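D-alanyl-D-alanine carboxypeptidase (Penicillin binding protein) family protein (Francisella tularensis subsp. tularensis, PDB 6OSU) probably removes the terminal D-alanine from the peptide chains of cell-wall precursors, as a penicillin-binding serine carboxypeptidase of the S11 family acting in peptidoglycan synthesis. Local coordinates at residues 156-161 with 173-178; 203-208 with 254-259; 362-367 with 411-416. All blocks are in the same frame, centred on the assembly; numbering follows the deposited sequence.

The three contacts follow one another along the chain, and none touches another. Contact 1 (156-161 with 173-178) is partly buried and closes the loop between helices 140-154 and 176-189; its chemistry is polar, turning on the carboxylate of Asp178. Contact 2 (203-208 with 254-259), about 38 Å away between centres, is also partly buried, but there two strands of one sheet pair through backbone bonds. Contact 3 (362-367 with 411-416) is a surface contact in the C-terminal domain, about 56 Å from contact 2 between centres; its strands belong to different sheets and meet through aliphatic side chains rather than by strand pairing.

Contact 1: 156-161 with 173-178; sequences MNNTHF and YTTAHD
The ring of Tyr173 carries CB of His160 over one face, and its edge meets the peptide of Asn158. The CH-pi contact places His160 CB 4.0 Å from the Tyr173 ring centroid, offset toward the rim on the CZ side, while Asn158 O lies near the ring plane at 3.4 Å from Tyr173 CD1. The ring reaches this place because Tyr173 CG stands between its own backbone N and carbonyl carbon (chi1 56°), which folds it back over 156-161. Beneath it, His160 and Tyr173 form a single antiparallel hydrogen-bonded bridge, with His160 N 2.8 Å from Tyr173 O and a second bond from Tyr173 N to His160 O.

The second flat group is the carboxylate of Asp178. Asp178 OD2 accepts on its syn lone pair from Asn158 N at 2.7 Å, somewhat bent (143°), and on its anti lone pair from Thr159 OG1 at 2.8 Å. Thr174 lies alongside Thr159, both side chains pointing the same way, with Thr174 OG1 2.8 Å from Thr159 OG1. Water 1 joins Asp178 OD1 to Asn157 N, and water 2 joins it to Asn158 ND2 and Thr175 OG1, while Asn158 OD1 is bound by Arg59.

Thr175 is the N-cap of helix 176-189: its OG1 accepts from Asp178 N at 2.9 Å. Asp178 thus has its backbone fixed by the cap and its side chain by the preceding loop. Two donors on opposite lone pairs of OD2 hold the buried carboxylate against rotation, and its place in the first turn of the helix would probably help to stabilise a negative charge. The Thr174 side chain lies about 11 Å from that of Ser64, the predicted nucleophile, so the contact is near the predicted active site but makes no part of it.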
loop_
_atom_site.group_PDB
_atom_site.type_symbol
_atom_site.label_atom_id
_atom_site.label_comp_id
_atom_site.label_asym_id
_atom_site.label_seq_id
_atom_site.Cartn_x
_atom_site.Cartn_y
_atom_site.Cartn_z
ATOM N N MET A 156 -0.679 -8.421 11.266
ATOM C CA MET A 156 0.236 -7.421 11.809
ATOM C C MET A 156 0.585 -7.839 13.232
ATOM O O MET A 156 -0.029 -7.398 14.206
ATOM C CB MET A 156 -0.398 -6.035 11.764
ATOM C CG MET A 156 -1.006 -5.674 10.415
ATOM S SD MET A 156 -2.017 -4.182 10.490
ATOM C CE MET A 156 -0.808 -2.996 11.075
ATOM N N ASN A 157 1.589 -8.704 13.353
ATOM C CA ASN A 157 1.927 -9.317 14.629
ATOM C C ASN A 157 2.846 -8.462 15.489
ATOM O O ASN A 157 3.109 -8.829 16.640
ATOM C CB ASN A 157 2.578 -10.684 14.397
ATOM C CG ASN A 157 1.636 -11.670 13.738
ATOM O OD1 ASN A 157 1.877 -12.117 12.618
ATOM N ND2 ASN A 157 0.558 -12.015 14.433
ATOM N N ASN A 158 3.343 -7.344 14.968
ATOM C CA ASN A 158 4.188 -6.465 15.765
ATOM C C ASN A 158 3.586 -5.069 15.804
ATOM O O ASN A 158 4.266 -4.080 15.511
ATOM C CB ASN A 158 5.610 -6.436 15.207
ATOM C CG ASN A 158 6.297 -7.782 15.300
ATOM O OD1 ASN A 158 6.340 -8.396 16.366
ATOM N ND2 ASN A 158 6.828 -8.254 14.180
ATOM N N THR A 159 2.309 -4.986 16.169
ATOM C CA THR A 159 1.559 -3.739 16.123
ATOM C C THR A 159 0.618 -3.685 17.312
ATOM O O THR A 159 -0.083 -4.659 17.594
ATOM C CB THR A 159 0.766 -3.625 14.816
ATOM O OG1 THR A 159 1.662 -3.316 13.745
ATOM C CG2 THR A 159 -0.294 -2.540 14.910
ATOM N N HIS A 160 0.613 -2.553 18.011
ATOM C CA HIS A 160 -0.334 -2.338 19.098
ATOM C C HIS A 160 -0.683 -0.861 19.147
ATOM O O HIS A 160 0.202 -0.021 19.334
ATOM C CB HIS A 160 0.231 -2.799 20.440
ATOM C CG HIS A 160 -0.746 -2.684 21.566
ATOM N ND1 HIS A 160 -1.718 -3.630 21.805
ATOM C CD2 HIS A 160 -0.924 -1.716 22.496
ATOM C CE1 HIS A 160 -2.443 -3.258 22.846
ATOM N NE2 HIS A 160 -1.983 -2.100 23.283
ATOM N N PHE A 161 -1.965 -0.553 18.988
ATOM C CA PHE A 161 -2.453 0.817 19.024
ATOM C C PHE A 161 -2.962 1.162 20.417
ATOM O O PHE A 161 -3.577 0.331 21.090
ATOM C CB PHE A 161 -3.560 1.017 17.991
ATOM C CG PHE A 161 -3.113 0.780 16.578
ATOM C CD1 PHE A 161 -2.232 1.656 15.962
ATOM C CD2 PHE A 161 -3.572 -0.311 15.862
ATOM C CE1 PHE A 161 -1.818 1.448 14.661
ATOM C CE2 PHE A 161 -3.165 -0.527 14.559
ATOM C CZ PHE A 161 -2.286 0.356 13.956
ATOM N N TYR A 173 2.979 0.979 19.149
ATOM C CA TYR A 173 4.038 0.665 18.197
ATOM C C TYR A 173 3.473 -0.029 16.968
ATOM O O TYR A 173 2.360 -0.560 16.979
ATOM C CB TYR A 173 5.131 -0.207 18.827
ATOM C CG TYR A 173 4.632 -1.501 19.425
ATOM C CD1 TYR A 173 4.398 -2.616 18.628
ATOM C CD2 TYR A 173 4.408 -1.613 20.790
ATOM C CE1 TYR A 173 3.943 -3.801 19.173
ATOM C CE2 TYR A 173 3.954 -2.794 21.345
ATOM C CZ TYR A 173 3.725 -3.885 20.532
ATOM O OH TYR A 173 3.276 -5.064 21.083
ATOM N N THR A 174 4.276 -0.012 15.908
ATOM C CA THR A 174 4.045 -0.791 14.704
ATOM C C THR A 174 5.393 -0.983 14.023
ATOM O O THR A 174 6.434 -0.589 14.556
ATOM C CB THR A 174 3.040 -0.116 13.766
ATOM O OG1 THR A 174 2.795 -0.976 12.647
ATOM C CG2 THR A 174 3.587 1.213 13.258
ATOM N N THR A 175 5.375 -1.605 12.845
ATOM C CA THR A 175 6.584 -1.803 12.060
ATOM C C THR A 175 6.303 -1.421 10.614
ATOM O O THR A 175 5.150 -1.344 10.183
ATOM C CB THR A 175 7.099 -3.255 12.122
ATOM O OG1 THR A 175 6.226 -4.114 11.375
ATOM C CG2 THR A 175 7.182 -3.742 13.562
ATOM N N ALA A 176 7.380 -1.174 9.865
ATOM C CA ALA A 176 7.224 -0.856 8.451
ATOM C C ALA A 176 6.602 -2.023 7.697
ATOM O O ALA A 176 5.776 -1.821 6.801
ATOM C CB ALA A 176 8.577 -0.474 7.843
ATOM N N HIS A 177 6.973 -3.251 8.061
ATOM C CA HIS A 177 6.377 -4.426 7.432
ATOM C C HIS A 177 4.892 -4.526 7.760
ATOM O O HIS A 177 4.064 -4.782 6.878
ATOM C CB HIS A 177 7.117 -5.687 7.879
ATOM C CG HIS A 177 6.669 -6.936 7.184
ATOM N ND1 HIS A 177 7.016 -8.195 7.626
ATOM C CD2 HIS A 177 5.912 -7.121 6.077
ATOM C CE1 HIS A 177 6.486 -9.101 6.825
ATOM N NE2 HIS A 177 5.811 -8.476 5.877
ATOM N N ASP A 178 4.535 -4.321 9.031
ATOM C CA ASP A 178 3.131 -4.400 9.421
ATOM C C ASP A 178 2.301 -3.332 8.722
ATOM O O ASP A 178 1.156 -3.586 8.325
ATOM C CB ASP A 178 2.996 -4.269 10.937
ATOM C CG ASP A 178 3.166 -5.595 11.657
ATOM O OD1 ASP A 178 3.613 -6.576 11.019
ATOM O OD2 ASP A 178 2.837 -5.659 12.861
HETATM O O HOH W 1 4.063 -9.150 11.393
HETATM O O HOH W 2 6.291 -6.914 11.381
#

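Contact 2: 203-208 with 254-259; sequences VWNATK and KGDNFV
Asn205 packs over one face of the Phe258 ring in the contact's tight part. Its CA sits over the ring centre, 3.8 Å from the Phe258 centroid, and its amide, turned 36° from the ring plane, brings Asn205 ND2 to 3.3 Å from Phe258 CZ. With Asn205 CG anti to the backbone N (chi1 -171°), the side chain leads out over the CZ/CE1 rim, where the amide passes beyond the edge. Val203 CG1 adds an apolar contact to Phe258 CD2. Alongside, Trp204 and Val259 form an antiparallel hydrogen-bonded pair, Val259 N lying 2.9 Å from Trp204 O.

Past Asn205 the pairing gives way to a turn. Asn257 O still accepts from buried Ala206 N at 2.8 Å; the solvent side begins with Thr207, whose OG1 accepts from Asn257 N at 2.9 Å, nearly straight (171°). Asn205 OD1 accepts from Lys208 N, an Asx motif, whereas Asn205 ND2 reaches Asp256 OD1 only weakly. Lys208 NZ, 5.7 Å from Asp256 OD1, is too far for a salt bridge.

Strand 201-205 is the middle of a three-stranded antiparallel sheet, between 210-212 and 258-262. Phe224 and Phe252 also meet the Phe258 ring, and Trp204 NE1 bonds to Tyr104 O.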
loop_
_atom_site.group_PDB
_atom_site.type_symbol
_atom_site.label_atom_id
_atom_site.label_comp_id
_atom_site.label_asym_id
_atom_site.label_seq_id
_atom_site.Cartn_x
_atom_site.Cartn_y
_atom_site.Cartn_z
ATOM N N VAL A 203 -11.805 21.495 0.958
ATOM C CA VAL A 203 -12.493 22.779 1.040
ATOM C C VAL A 203 -13.691 22.577 1.956
ATOM O O VAL A 203 -14.665 21.919 1.578
ATOM C CB VAL A 203 -12.923 23.280 -0.345
ATOM C CG1 VAL A 203 -13.546 24.667 -0.237
ATOM C CG2 VAL A 203 -11.739 23.283 -1.301
ATOM N N TRP A 204 -13.629 23.146 3.160
ATOM C CA TRP A 204 -14.544 22.806 4.243
ATOM C C TRP A 204 -15.322 24.040 4.678
ATOM O O TRP A 204 -14.728 25.031 5.115
ATOM C CB TRP A 204 -13.766 22.206 5.417
ATOM C CG TRP A 204 -14.555 21.974 6.665
ATOM C CD1 TRP A 204 -14.453 22.667 7.835
ATOM C CD2 TRP A 204 -15.548 20.961 6.885
ATOM N NE1 TRP A 204 -15.326 22.157 8.768
ATOM C CE2 TRP A 204 -16.010 21.110 8.208
ATOM C CE3 TRP A 204 -16.095 19.948 6.089
ATOM C CZ2 TRP A 204 -16.993 20.287 8.754
ATOM C CZ3 TRP A 204 -17.071 19.131 6.634
ATOM C CH2 TRP A 204 -17.510 19.305 7.954
ATOM N N ASN A 205 -16.648 23.978 4.555
ATOM C CA ASN A 205 -17.534 25.037 5.039
ATOM C C ASN A 205 -17.820 24.758 6.509
ATOM O O ASN A 205 -18.659 23.917 6.841
ATOM C CB ASN A 205 -18.821 25.088 4.222
ATOM C CG ASN A 205 -19.671 26.314 4.537
ATOM O OD1 ASN A 205 -19.583 26.888 5.623
ATOM N ND2 ASN A 205 -20.503 26.718 3.579
ATOM N N ALA A 206 -17.121 25.467 7.398
ATOM C CA ALA A 206 -17.311 25.237 8.825
ATOM C C ALA A 206 -18.667 25.743 9.307
ATOM O O ALA A 206 -19.181 25.256 10.320
ATOM C CB ALA A 206 -16.184 25.897 9.617
ATOM N N THR A 207 -19.259 26.711 8.604
ATOM C CA THR A 207 -20.562 27.226 9.014
ATOM C C THR A 207 -21.651 26.180 8.811
ATOM O O THR A 207 -22.381 25.838 9.749
ATOM C CB THR A 207 -20.893 28.506 8.242
ATOM O OG1 THR A 207 -20.007 29.559 8.649
ATOM C CG2 THR A 207 -22.332 28.929 8.500
ATOM N N LYS A 208 -21.774 25.658 7.592
ATOM C CA LYS A 208 -22.749 24.618 7.293
ATOM C C LYS A 208 -22.299 23.231 7.728
ATOM O O LYS A 208 -23.124 22.310 7.741
ATOM C CB LYS A 208 -23.053 24.599 5.793
ATOM C CG LYS A 208 -24.114 25.591 5.345
ATOM C CD LYS A 208 -23.805 26.110 3.950
ATOM C CE LYS A 208 -25.055 26.607 3.240
ATOM N NZ LYS A 208 -25.648 25.546 2.377
ATOM N N LYS A 254 -22.308 34.232 1.475
ATOM C CA LYS A 254 -21.592 35.428 1.900
ATOM C C LYS A 254 -21.504 35.448 3.421
ATOM O O LYS A 254 -22.528 35.533 4.107
ATOM C CB LYS A 254 -22.273 36.691 1.370
ATOM C CG LYS A 254 -22.171 36.839 -0.145
ATOM C CD LYS A 254 -22.600 38.218 -0.633
ATOM C CE LYS A 254 -24.089 38.271 -0.942
ATOM N NZ LYS A 254 -24.379 39.243 -2.033
ATOM N N GLY A 255 -20.281 35.366 3.945
ATOM C CA GLY A 255 -20.046 35.373 5.372
ATOM C C GLY A 255 -19.804 34.011 5.988
ATOM O O GLY A 255 -19.452 33.942 7.172
ATOM N N ASP A 256 -19.982 32.934 5.227
ATOM C CA ASP A 256 -19.733 31.594 5.742
ATOM C C ASP A 256 -18.245 31.374 5.984
ATOM O O ASP A 256 -17.400 31.786 5.187
ATOM C CB ASP A 256 -20.272 30.551 4.763
ATOM C CG ASP A 256 -21.768 30.344 4.898
ATOM O OD1 ASP A 256 -22.192 29.188 5.108
ATOM O OD2 ASP A 256 -22.517 31.343 4.825
ATOM N N ASN A 257 -17.920 30.721 7.093
ATOM C CA ASN A 257 -16.531 30.474 7.448
ATOM C C ASN A 257 -16.032 29.214 6.754
ATOM O O ASN A 257 -16.660 28.156 6.845
ATOM C CB ASN A 257 -16.364 30.341 8.960
ATOM C CG ASN A 257 -14.926 30.095 9.359
ATOM O OD1 ASN A 257 -14.106 31.012 9.359
ATOM N ND2 ASN A 257 -14.610 28.853 9.706
ATOM N N PHE A 258 -14.895 29.332 6.078
ATOM C CA PHE A 258 -14.301 28.227 5.341
ATOM C C PHE A 258 -12.881 27.976 5.825
ATOM O O PHE A 258 -12.116 28.919 6.058
ATOM C CB PHE A 258 -14.285 28.512 3.839
ATOM C CG PHE A 258 -15.512 28.041 3.114
ATOM C CD1 PHE A 258 -16.674 28.792 3.126
ATOM C CD2 PHE A 258 -15.495 26.852 2.404
ATOM C CE1 PHE A 258 -17.801 28.362 2.453
ATOM C CE2 PHE A 258 -16.618 26.416 1.728
ATOM C CZ PHE A 258 -17.772 27.176 1.751
ATOM N N VAL A 259 -12.540 26.701 5.981
ATOM C CA VAL A 259 -11.178 26.262 6.263
ATOM C C VAL A 259 -10.671 25.513 5.040
ATOM O O VAL A 259 -11.371 24.646 4.500
ATOM C CB VAL A 259 -11.112 25.378 7.520
ATOM C CG1 VAL A 259 -9.680 24.956 7.787
ATOM C CG2 VAL A 259 -11.686 26.114 8.721
#

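Contact 3: 362-367 with 411-416; sequences QNIYKT and ASIPVV
Ala411 opens the second segment with its CB directed at the facing strand. The methyl rests 3.7 Å from Ile364 CG2, and the aliphatic part of Lys366 passes beside it, with Lys366 CD 4.1 Å from Ala411 CB. Ile364 CG2 is placed for this meeting by a first torsion that sets it anti to the backbone N and sends CG1 the other way, beside that N (chi1 -61°). One residue therefore serves two partners, its short branch meeting Ala411 and its long branch the isoleucine further on.

Two residues on, Ile413 points back across and makes the broadest set of contacts in this segment. Its CG2 and the CD1 of Ile364 meet tip to tip, with Ile364 CD1 3.7 Å from Ile413 CG2. The other branch of Ile413 has CG1 anti to the backbone N (chi1 -152°), and its end methyl reaches the beginning of the facing segment: Ile413 CD1 lies 3.5 Å from Gln362 CB and 3.4 Å from Asn363 O. Gln362 offers its CB here while its amide leads elsewhere. From Pro414 onward, the strand runs beyond the facing segment.

The segment axes approach to 8.9 Å with their directions 159° apart, so the strands run nearly antiparallel but at the spacing of layers joined by side chains.

Strand 364-369 pairs with 328-334, where Ile364 and Lys366 bond through their backbones to Tyr334 and Val331. Strand 409-417 is the central strand of a five-stranded antiparallel sheet, between 355-359 and 395-403. Leu333 flanks Ile364 and Lys366 within their own sheet, whereas Leu399, beside Ile413, also touches Ile364 across the interface; the contact thus packs the two-stranded sheet on the five-stranded one.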
loop_
_atom_site.group_PDB
_atom_site.type_symbol
_atom_site.label_atom_id
_atom_site.label_comp_id
_atom_site.label_asym_id
_atom_site.label_seq_id
_atom_site.Cartn_x
_atom_site.Cartn_y
_atom_site.Cartn_z
ATOM N N GLN A 362 0.160 -24.696 -7.605
ATOM C CA GLN A 362 0.418 -23.307 -7.266
ATOM C C GLN A 362 1.047 -22.577 -8.447
ATOM O O GLN A 362 1.707 -23.182 -9.295
ATOM C CB GLN A 362 1.345 -23.205 -6.053
ATOM C CG GLN A 362 0.871 -23.967 -4.835
ATOM C CD GLN A 362 -0.283 -23.280 -4.141
ATOM O OE1 GLN A 362 -0.137 -22.171 -3.625
ATOM N NE2 GLN A 362 -1.442 -23.931 -4.127
ATOM N N ASN A 363 0.828 -21.267 -8.494
ATOM C CA ASN A 363 1.556 -20.428 -9.427
ATOM C C ASN A 363 2.908 -20.041 -8.840
ATOM O O ASN A 363 3.161 -20.182 -7.639
ATOM C CB ASN A 363 0.769 -19.156 -9.755
ATOM C CG ASN A 363 -0.522 -19.434 -10.492
ATOM O OD1 ASN A 363 -0.534 -20.121 -11.513
ATOM N ND2 ASN A 363 -1.621 -18.897 -9.978
ATOM N N ILE A 364 3.785 -19.554 -9.708
ATOM C CA ILE A 364 4.945 -18.775 -9.294
ATOM C C ILE A 364 4.808 -17.428 -9.988
ATOM O O ILE A 364 5.168 -17.276 -11.163
ATOM C CB ILE A 364 6.276 -19.452 -9.630
ATOM C CG1 ILE A 364 6.394 -20.796 -8.908
ATOM C CG2 ILE A 364 7.435 -18.551 -9.222
ATOM C CD1 ILE A 364 7.747 -21.468 -9.100
ATOM N N TYR A 365 4.254 -16.456 -9.272
ATOM C CA TYR A 365 4.078 -15.092 -9.755
ATOM C C TYR A 365 4.928 -14.207 -8.859
ATOM O O TYR A 365 4.601 -14.016 -7.682
ATOM C CB TYR A 365 2.601 -14.696 -9.722
ATOM C CG TYR A 365 2.286 -13.351 -10.333
ATOM C CD1 TYR A 365 2.605 -13.070 -11.658
ATOM C CD2 TYR A 365 1.644 -12.367 -9.592
ATOM C CE1 TYR A 365 2.308 -11.837 -12.219
ATOM C CE2 TYR A 365 1.343 -11.137 -10.142
ATOM C CZ TYR A 365 1.675 -10.875 -11.454
ATOM O OH TYR A 365 1.375 -9.646 -11.995
ATOM N N LYS A 366 6.028 -13.683 -9.404
ATOM C CA LYS A 366 7.065 -13.067 -8.590
ATOM C C LYS A 366 7.476 -11.711 -9.153
ATOM O O LYS A 366 7.431 -11.475 -10.365
ATOM C CB LYS A 366 8.291 -13.994 -8.490
ATOM C CG LYS A 366 9.219 -13.696 -7.321
ATOM C CD LYS A 366 10.380 -14.683 -7.267
ATOM C CE LYS A 366 11.536 -14.155 -6.417
ATOM N NZ LYS A 366 11.303 -14.295 -4.949
ATOM N N THR A 367 7.875 -10.818 -8.250
ATOM C CA THR A 367 8.465 -9.535 -8.617
ATOM C C THR A 367 9.979 -9.714 -8.691
ATOM O O THR A 367 10.634 -9.953 -7.671
ATOM C CB THR A 367 8.085 -8.457 -7.606
ATOM O OG1 THR A 367 6.659 -8.312 -7.573
ATOM C CG2 THR A 367 8.718 -7.124 -7.977
ATOM N N ALA A 411 13.214 -18.601 -7.452
ATOM C CA ALA A 411 11.994 -19.125 -6.862
ATOM C C ALA A 411 12.122 -20.633 -6.728
ATOM O O ALA A 411 12.847 -21.278 -7.489
ATOM C CB ALA A 411 10.764 -18.775 -7.703
ATOM N N SER A 412 11.408 -21.190 -5.753
ATOM C CA SER A 412 11.411 -22.627 -5.515
ATOM C C SER A 412 10.042 -23.032 -5.000
ATOM O O SER A 412 9.523 -22.409 -4.068
ATOM C CB SER A 412 12.499 -23.023 -4.512
ATOM O OG SER A 412 12.496 -24.421 -4.284
ATOM N N ILE A 413 9.464 -24.067 -5.600
ATOM C CA ILE A 413 8.129 -24.508 -5.208
ATOM C C ILE A 413 8.087 -26.034 -5.218
ATOM O O ILE A 413 8.606 -26.668 -6.150
ATOM C CB ILE A 413 7.060 -23.866 -6.112
ATOM C CG1 ILE A 413 5.737 -23.723 -5.368
ATOM C CG2 ILE A 413 6.858 -24.634 -7.409
ATOM C CD1 ILE A 413 4.808 -22.722 -6.012
ATOM N N PRO A 414 7.538 -26.666 -4.181
ATOM C CA PRO A 414 7.473 -28.132 -4.170
ATOM C C PRO A 414 6.591 -28.656 -5.293
ATOM O O PRO A 414 5.535 -28.096 -5.599
ATOM C CB PRO A 414 6.893 -28.456 -2.787
ATOM C CG PRO A 414 6.287 -27.185 -2.304
ATOM C CD PRO A 414 7.101 -26.085 -2.902
ATOM N N VAL A 415 7.044 -29.740 -5.911
ATOM C CA VAL A 415 6.379 -30.318 -7.068
ATOM C C VAL A 415 6.003 -31.760 -6.748
ATOM O O VAL A 415 6.668 -32.440 -5.957
ATOM C CB VAL A 415 7.267 -30.223 -8.329
ATOM C CG1 VAL A 415 8.303 -31.339 -8.358
ATOM C CG2 VAL A 415 6.417 -30.220 -9.578
ATOM N N VAL A 416 4.918 -32.219 -7.359
ATOM C CA VAL A 416 4.311 -33.493 -7.005
ATOM C C VAL A 416 4.238 -34.374 -8.243
ATOM O O VAL A 416 4.226 -33.888 -9.379
ATOM C CB VAL A 416 2.915 -33.280 -6.374
ATOM C CG1 VAL A 416 1.813 -33.401 -7.417
ATOM C CG2 VAL A 416 2.697 -34.237 -5.223
#